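Local coordinates for protein fructuronate-tagaturonate epimerase UxaE from Cohnella laeviribosi in complex with 1 glycerol (Cohnella laeviribosi, PDB 6IL9) that probably interconverts D-fructuronate and D-tagaturonate by epimerisation, using a TIM-barrel fold that carries a zinc ion, at residues 72-75 with 76-80; 352-355 with 356-359; 461-464 with 465-469. One frame throughout, in Å; residues are numbered along the deposited sequence.

Contact 1. Residues 72-75 with 76-80; sequences RLVL and NRHFP
Arg72 and Asn76, one helical turn apart, are joined through both backbone and side chain. Besides the ordinary bond from Asn76 N to Arg72 O, the guanidinium NH1 of Arg72 donates to Asn76 OD1 at 2.9 Å, with OD1 close to the guanidinium plane and NH1 in the plane of the amide carbonyl. The two flat groups are nevertheless turned 64° against each other. Arg72 manages this by sending CG away from its backbone N (chi1 -168°); the bend at chi2 brings Arg72 CD to 3.4 Å from Asn76 OD1, and chi3 then turns the guanidinium toward it. An asparagine suits the place because its amide serves two directions: OD1 receives the arginine, while ND2 donates to Thr82 beyond the helix.

Where the helix ends, Phe79 N still bonds to Leu75 O at 2.8 Å, although Phe79 itself has left helical backbone angles. Phe79 CD2 meets Leu75 CD2 at 4.1 Å, an apolar contact at the last turn. The His78 ring presents its edge to Val74 O, and the two side chains lie alongside, Val74 CG1 nearest His78 CD2.

Helix 69-78 packs on two others. Arg72, salt-bridged to Asp140, Leu75 and Phe79, edge-to-face with Phe147, meet helix 135-149. Val74 and His78 lean on helix 49-53, where Glu53 receives Arg77 NH1 and His78 NE2, while His78 ND1 bonds to Ser26 of strand 17-26.

Contact 2. Residues 352-355 with 356-359; sequences FALV and GRYT
Leu354 lies alongside Tyr358, one helical turn further on, and the tyrosine can be followed outward from its CB. Tyr358 CB sits 3.5 Å from Leu354 O, the carbonyl that also accepts the Tyr358 N-H in a nearly straight bond (170°). With chi1 at -81°, CG stands beside the backbone N, and the ring turns its edge to the same oxygen, Tyr358 CD2 lying 3.3 Å from Leu354 O. One atom further, Tyr358 CE2 reaches Leu354 CD2 at 4.0 Å and also lies over a face of the Arg357 guanidinium, toward its rim. The hydroxyl at the tip hydrogen-bonds to Glu323 on helix 319-336, on which Leu354 also packs. Tyrosine fits here by having an apolar flank for the leucine and a polar end for the glutamate. Leu354 CD2 is shared, since Arg357 NH2 approaches it at 3.6 Å.

One turn on from Val355, Thr359 gives Val355 O two bonds, from its N and, at 2.7 Å, from Thr359 OG1, the donors coming from opposite faces of the carbonyl plane. Threonine suits this because its hydroxyl, between backbone N and carbonyl carbon (chi1 67°), can turn back to that oxygen.

The OG1 bond thus gives the hydroxyl of the buried Thr359 a partner, and Val355 O gains a second donor. Glu323 also has a long, weak ion pair with Arg357 NH1, so its charge may be shared between tyrosine and arginine.

Contact 3. Residues 461-464 with 465-469; sequences FFRT and LSERE
Leu465, the first residue of 465-469, lays its methyl CD2 over the face of the Phe461 ring, with Leu465 CD2 4.2 Å from the Phe461 centroid and only 13° off the ring normal. This is a CH-pi contact between residues one helical turn apart, and the backbone bond from Leu465 N to Phe461 O spans the same turn. Thr464 OG1 adds a weak hydrogen bond to that same oxygen. In Phe461, chi1 (178°) carries the ring toward the leucine and chi2 turns its face to the methyl. The leucine chi1 is -96°, off a staggered value, which may be the cost of the fit; Leu465 CD2 also comes to 3.4 Å from Thr464 OG1. A branched aliphatic side chain suits this buried place, where one methyl can cover a ring.

Ser466 follows with its N bonded to Phe462 O.

Glu467 continues the helical bonding from its N to Arg463 O. Its extended side chain lies beside that of Arg463, yet the meeting is through carbon: Glu467 OE1 is 3.7 Å from Arg463 CG, while Glu467 OE1 and Arg463 NE remain 5.3 Å apart. Their opposite charges may attract at that range without forming a salt bridge.

Arg468 closes the turn, Arg468 N reaching Thr464 O at 2.9 Å. It has left helical angles and is also the N-cap residue of the next helix, where its guanidinium pairs with Asp471.

The corner between helices 458-467 and 469-487 meets two parts of the fold. Phe461, Thr464 and Arg468 pack on helix 369-382. Toward the antiparallel sheet, the small Ser466 hydroxyl bonds to Gly38 O in the turn between strands 29-36 and 39-45, and the Glu469 carboxylate takes Lys35 of strand 29-36 and Tyr19 of strand 17-26.

How the contacts relate
The three contacts come in sequence order and lie on separate helices, 69-78, 349-358 and 458-467, each at its C-terminal turn. They do not touch: centres are about 37 Å apart for contacts 1 and 2, about 28 Å for contacts 1 and 3, and about 36 Å for contacts 2 and 3. Contact 1 follows the five-stranded antiparallel sheet and precedes the first barrel strand, 93-96. Contact 2 belongs to the crossover joining barrel strands 339-342 and 363-367; contact 3 comes after the last barrel strand. Helix 469-487, which starts beside contact 3, also packs against Phe352 of contact 2, so one helix runs from beside contact 3 to contact 2.

Contact 1. Residues 72-75 with 76-80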
loop_
_atom_site.group_PDB
_atom_site.type_symbol
_atom_site.label_atom_id
_atom_site.label_comp_id
_atom_site.label_asym_id
_atom_site.label_seq_id
_atom_site.Cartn_x
_atom_site.Cartn_y
_atom_site.Cartn_z
ATOM N N ARG A 72 7.048 -19.406 8.255
ATOM C CA ARG A 72 7.580 -18.064 8.040
ATOM C C ARG A 72 8.257 -17.544 9.300
ATOM O O ARG A 72 9.302 -16.886 9.227
ATOM C CB ARG A 72 6.468 -17.108 7.597
ATOM C CG ARG A 72 6.977 -15.770 7.089
ATOM C CD ARG A 72 6.999 -14.704 8.201
ATOM N NE ARG A 72 5.651 -14.237 8.502
ATOM C CZ ARG A 72 5.361 -13.264 9.358
ATOM N NH1 ARG A 72 6.329 -12.645 10.021
ATOM N NH2 ARG A 72 4.098 -12.914 9.547
ATOM N N LEU A 73 7.685 -17.837 10.466
ATOM C CA LEU A 73 8.306 -17.388 11.708
ATOM C C LEU A 73 9.639 -18.087 11.926
ATOM O O LEU A 73 10.594 -17.480 12.421
ATOM C CB LEU A 73 7.359 -17.626 12.883
ATOM C CG LEU A 73 5.997 -16.935 12.770
ATOM C CD1 LEU A 73 5.088 -17.293 13.932
ATOM C CD2 LEU A 73 6.189 -15.428 12.698
ATOM N N VAL A 74 9.733 -19.358 11.530
ATOM C CA VAL A 74 11.012 -20.061 11.587
ATOM C C VAL A 74 12.030 -19.393 10.668
ATOM O O VAL A 74 13.183 -19.154 11.053
ATOM C CB VAL A 74 10.817 -21.544 11.233
ATOM C CG1 VAL A 74 12.149 -22.267 11.272
ATOM C CG2 VAL A 74 9.803 -22.173 12.172
ATOM N N LEU A 75 11.620 -19.058 9.440
ATOM C CA LEU A 75 12.543 -18.373 8.540
ATOM C C LEU A 75 12.961 -17.021 9.113
ATOM O O LEU A 75 14.123 -16.618 8.985
ATOM C CB LEU A 75 11.912 -18.192 7.156
ATOM C CG LEU A 75 11.692 -19.421 6.272
ATOM C CD1 LEU A 75 11.310 -18.973 4.862
ATOM C CD2 LEU A 75 12.921 -20.301 6.227
ATOM N N ASN A 76 12.025 -16.313 9.755
ATOM C CA ASN A 76 12.348 -15.033 10.379
ATOM C C ASN A 76 13.472 -15.183 11.397
ATOM O O ASN A 76 14.346 -14.314 11.502
ATOM C CB ASN A 76 11.116 -14.450 11.072
ATOM C CG ASN A 76 10.144 -13.759 10.118
ATOM O OD1 ASN A 76 9.039 -13.416 10.529
ATOM N ND2 ASN A 76 10.541 -13.553 8.863
ATOM N N ARG A 77 13.457 -16.277 12.167
ATOM C CA ARG A 77 14.464 -16.455 13.209
ATOM C C ARG A 77 15.849 -16.702 12.625
ATOM O O ARG A 77 16.850 -16.225 13.173
ATOM C CB ARG A 77 14.065 -17.601 14.138
ATOM C CG ARG A 77 15.161 -17.975 15.147
ATOM C CD ARG A 77 14.638 -18.857 16.276
ATOM N NE ARG A 77 13.919 -20.034 15.788
ATOM C CZ ARG A 77 12.593 -20.121 15.703
ATOM N NH1 ARG A 77 12.024 -21.234 15.242
ATOM N NH2 ARG A 77 11.837 -19.095 16.074
ATOM N N HIS A 78 15.934 -17.433 11.515
ATOM C CA HIS A 78 17.220 -17.819 10.956
ATOM C C HIS A 78 17.702 -16.902 9.838
ATOM O O HIS A 78 18.889 -16.934 9.499
ATOM C CB HIS A 78 17.152 -19.263 10.440
ATOM C CG HIS A 78 16.871 -20.269 11.514
ATOM N ND1 HIS A 78 17.863 -21.018 12.111
ATOM C CD2 HIS A 78 15.711 -20.639 12.108
ATOM C CE1 HIS A 78 17.326 -21.808 13.023
ATOM N NE2 HIS A 78 16.022 -21.600 13.041
ATOM N N PHE A 79 16.821 -16.091 9.258
ATOM C CA PHE A 79 17.171 -15.227 8.135
ATOM C C PHE A 79 16.601 -13.842 8.405
ATOM O O PHE A 79 15.461 -13.536 8.027
ATOM C CB PHE A 79 16.657 -15.808 6.821
ATOM C CG PHE A 79 17.194 -17.175 6.524
ATOM C CD1 PHE A 79 18.483 -17.332 6.045
ATOM C CD2 PHE A 79 16.415 -18.306 6.743
ATOM C CE1 PHE A 79 18.986 -18.592 5.769
ATOM C CE2 PHE A 79 16.915 -19.573 6.471
ATOM C CZ PHE A 79 18.205 -19.712 5.984
ATOM N N PRO A 80 17.369 -12.976 9.069
ATOM C CA PRO A 80 16.839 -11.653 9.430
ATOM C C PRO A 80 16.353 -10.824 8.247
ATOM O O PRO A 80 15.462 -9.986 8.432
ATOM C CB PRO A 80 18.031 -10.993 10.140
ATOM C CG PRO A 80 18.787 -12.165 10.725
ATOM C CD PRO A 80 18.680 -13.245 9.693
#

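Contact 2. Residues 352-355 with 356-359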
loop_
_atom_site.group_PDB
_atom_site.type_symbol
_atom_site.label_atom_id
_atom_site.label_comp_id
_atom_site.label_asym_id
_atom_site.label_seq_id
_atom_site.Cartn_x
_atom_site.Cartn_y
_atom_site.Cartn_z
ATOM N N PHE A 352 4.112 11.996 -11.682
ATOM C CA PHE A 352 5.268 11.316 -11.106
ATOM C C PHE A 352 6.552 12.106 -11.290
ATOM O O PHE A 352 7.356 12.208 -10.355
ATOM C CB PHE A 352 5.416 9.934 -11.714
ATOM C CG PHE A 352 4.398 8.949 -11.229
ATOM C CD1 PHE A 352 3.750 9.129 -10.019
ATOM C CD2 PHE A 352 4.100 7.838 -11.984
ATOM C CE1 PHE A 352 2.813 8.208 -9.578
ATOM C CE2 PHE A 352 3.164 6.913 -11.551
ATOM C CZ PHE A 352 2.523 7.090 -10.360
ATOM N N ALA A 353 6.793 12.657 -12.484
ATOM C CA ALA A 353 8.030 13.407 -12.667
ATOM C C ALA A 353 8.058 14.632 -11.762
ATOM O O ALA A 353 9.105 14.973 -11.187
ATOM C CB ALA A 353 8.196 13.810 -14.134
ATOM N N LEU A 354 6.913 15.301 -11.624
ATOM C CA LEU A 354 6.816 16.435 -10.714
ATOM C C LEU A 354 7.127 16.017 -9.285
ATOM O O LEU A 354 7.858 16.710 -8.566
ATOM C CB LEU A 354 5.410 17.045 -10.792
ATOM C CG LEU A 354 5.062 17.774 -12.091
ATOM C CD1 LEU A 354 3.580 18.128 -12.096
ATOM C CD2 LEU A 354 5.893 19.032 -12.245
ATOM N N VAL A 355 6.554 14.900 -8.840
ATOM C CA VAL A 355 6.796 14.462 -7.467
ATOM C C VAL A 355 8.279 14.185 -7.263
ATOM O O VAL A 355 8.878 14.613 -6.272
ATOM C CB VAL A 355 5.940 13.231 -7.128
ATOM C CG1 VAL A 355 6.428 12.581 -5.832
ATOM C CG2 VAL A 355 4.475 13.651 -6.993
ATOM N N GLY A 356 8.891 13.472 -8.208
ATOM C CA GLY A 356 10.304 13.165 -8.087
ATOM C C GLY A 356 11.162 14.416 -8.068
ATOM O O GLY A 356 12.104 14.523 -7.280
ATOM N N ARG A 357 10.836 15.386 -8.924
ATOM C CA ARG A 357 11.639 16.598 -9.006
ATOM C C ARG A 357 11.510 17.440 -7.739
ATOM O O ARG A 357 12.518 17.867 -7.166
ATOM C CB ARG A 357 11.238 17.408 -10.240
ATOM C CG ARG A 357 12.249 18.471 -10.603
ATOM C CD ARG A 357 11.607 19.774 -11.034
ATOM N NE ARG A 357 10.594 19.609 -12.071
ATOM C CZ ARG A 357 9.875 20.618 -12.557
ATOM N NH1 ARG A 357 10.083 21.851 -12.105
ATOM N NH2 ARG A 357 8.959 20.403 -13.495
ATOM N N TYR A 358 10.284 17.687 -7.276
ATOM C CA TYR A 358 10.127 18.614 -6.163
ATOM C C TYR A 358 10.528 18.020 -4.818
ATOM O O TYR A 358 10.868 18.787 -3.909
ATOM C CB TYR A 358 8.691 19.128 -6.113
ATOM C CG TYR A 358 8.479 20.244 -7.113
ATOM C CD1 TYR A 358 8.814 21.554 -6.786
ATOM C CD2 TYR A 358 7.965 19.987 -8.382
ATOM C CE1 TYR A 358 8.640 22.592 -7.700
ATOM C CE2 TYR A 358 7.786 21.018 -9.304
ATOM C CZ TYR A 358 8.129 22.320 -8.948
ATOM O OH TYR A 358 7.958 23.358 -9.846
ATOM N N THR A 359 10.508 16.691 -4.671
ATOM C CA THR A 359 10.969 16.030 -3.449
ATOM C C THR A 359 12.428 15.593 -3.540
ATOM O O THR A 359 12.948 15.001 -2.583
ATOM C CB THR A 359 10.100 14.801 -3.119
ATOM O OG1 THR A 359 10.283 13.787 -4.122
ATOM C CG2 THR A 359 8.624 15.168 -3.023
#

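Contact 3. Residues 461-464 with 465-469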
loop_
_atom_site.group_PDB
_atom_site.type_symbol
_atom_site.label_atom_id
_atom_site.label_comp_id
_atom_site.label_asym_id
_atom_site.label_seq_id
_atom_site.Cartn_x
_atom_site.Cartn_y
_atom_site.Cartn_z
ATOM N N PHE A 461 -9.674 -18.101 -10.617
ATOM C CA PHE A 461 -8.787 -16.947 -10.765
ATOM C C PHE A 461 -7.365 -17.283 -10.325
ATOM O O PHE A 461 -6.393 -17.021 -11.047
ATOM C CB PHE A 461 -9.346 -15.769 -9.956
ATOM C CG PHE A 461 -8.489 -14.524 -10.001
ATOM C CD1 PHE A 461 -8.634 -13.597 -11.024
ATOM C CD2 PHE A 461 -7.569 -14.267 -9.003
ATOM C CE1 PHE A 461 -7.852 -12.448 -11.056
ATOM C CE2 PHE A 461 -6.799 -13.119 -9.029
ATOM C CZ PHE A 461 -6.944 -12.213 -10.062
ATOM N N PHE A 462 -7.219 -17.853 -9.128
ATOM C CA PHE A 462 -5.876 -18.155 -8.651
ATOM C C PHE A 462 -5.250 -19.287 -9.452
ATOM O O PHE A 462 -4.031 -19.313 -9.639
ATOM C CB PHE A 462 -5.908 -18.467 -7.152
ATOM C CG PHE A 462 -5.895 -17.231 -6.301
ATOM C CD1 PHE A 462 -4.722 -16.517 -6.123
ATOM C CD2 PHE A 462 -7.062 -16.750 -5.736
ATOM C CE1 PHE A 462 -4.703 -15.350 -5.359
ATOM C CE2 PHE A 462 -7.054 -15.589 -4.973
ATOM C CZ PHE A 462 -5.871 -14.888 -4.788
ATOM N N ARG A 463 -6.070 -20.204 -9.969
ATOM C CA ARG A 463 -5.536 -21.261 -10.818
ATOM C C ARG A 463 -4.919 -20.683 -12.089
ATOM O O ARG A 463 -3.809 -21.069 -12.476
ATOM C CB ARG A 463 -6.648 -22.262 -11.141
ATOM C CG ARG A 463 -6.191 -23.666 -11.463
ATOM C CD ARG A 463 -7.243 -24.686 -11.006
ATOM N NE ARG A 463 -8.585 -24.358 -11.491
ATOM C CZ ARG A 463 -9.670 -24.258 -10.722
ATOM N NH1 ARG A 463 -9.591 -24.469 -9.414
ATOM N NH2 ARG A 463 -10.844 -23.959 -11.264
ATOM N N THR A 464 -5.604 -19.735 -12.747
ATOM C CA THR A 464 -4.988 -19.172 -13.947
ATOM C C THR A 464 -3.781 -18.315 -13.602
ATOM O O THR A 464 -2.809 -18.303 -14.360
ATOM C CB THR A 464 -5.976 -18.361 -14.795
ATOM O OG1 THR A 464 -6.002 -17.000 -14.363
ATOM C CG2 THR A 464 -7.362 -18.948 -14.759
ATOM N N LEU A 465 -3.798 -17.618 -12.463
ATOM C CA LEU A 465 -2.645 -16.779 -12.142
ATOM C C LEU A 465 -1.426 -17.624 -11.787
ATOM O O LEU A 465 -0.291 -17.226 -12.081
ATOM C CB LEU A 465 -2.986 -15.800 -11.021
ATOM C CG LEU A 465 -3.413 -14.394 -11.485
ATOM C CD1 LEU A 465 -2.223 -13.627 -12.053
ATOM C CD2 LEU A 465 -4.506 -14.503 -12.543
ATOM N N SER A 466 -1.636 -18.797 -11.190
ATOM C CA SER A 466 -0.518 -19.706 -10.955
ATOM C C SER A 466 0.014 -20.275 -12.271
ATOM O O SER A 466 1.231 -20.336 -12.480
ATOM C CB SER A 466 -0.952 -20.826 -10.011
ATOM O OG SER A 466 0.111 -21.729 -9.780
ATOM N N GLU A 467 -0.885 -20.681 -13.176
ATOM C CA GLU A 467 -0.451 -21.170 -14.480
ATOM C C GLU A 467 0.298 -20.099 -15.258
ATOM O O GLU A 467 1.179 -20.421 -16.060
ATOM C CB GLU A 467 -1.661 -21.664 -15.285
ATOM C CG GLU A 467 -2.326 -22.901 -14.706
ATOM C CD GLU A 467 -3.757 -23.107 -15.200
ATOM O OE1 GLU A 467 -4.412 -24.063 -14.727
ATOM O OE2 GLU A 467 -4.233 -22.316 -16.052
ATOM N N ARG A 468 -0.031 -18.827 -15.042
ATOM C CA ARG A 468 0.568 -17.718 -15.779
ATOM C C ARG A 468 1.464 -16.874 -14.875
ATOM O O ARG A 468 1.568 -15.657 -15.033
ATOM C CB ARG A 468 -0.507 -16.840 -16.417
ATOM C CG ARG A 468 -1.658 -17.597 -17.071
ATOM C CD ARG A 468 -1.180 -18.596 -18.093
ATOM N NE ARG A 468 -0.558 -17.938 -19.231
ATOM C CZ ARG A 468 -0.690 -18.348 -20.489
ATOM N NH1 ARG A 468 -1.435 -19.410 -20.766
ATOM N NH2 ARG A 468 -0.080 -17.691 -21.468
ATOM N N GLU A 469 2.125 -17.532 -13.924
ATOM C CA GLU A 469 2.982 -16.835 -12.969
ATOM C C GLU A 469 4.053 -16.001 -13.668
ATOM O O GLU A 469 4.320 -14.856 -13.268
ATOM C CB GLU A 469 3.611 -17.865 -12.027
ATOM C CG GLU A 469 4.677 -17.340 -11.092
ATOM C CD GLU A 469 5.150 -18.418 -10.124
ATOM O OE1 GLU A 469 6.381 -18.607 -9.983
ATOM O OE2 GLU A 469 4.273 -19.079 -9.512
#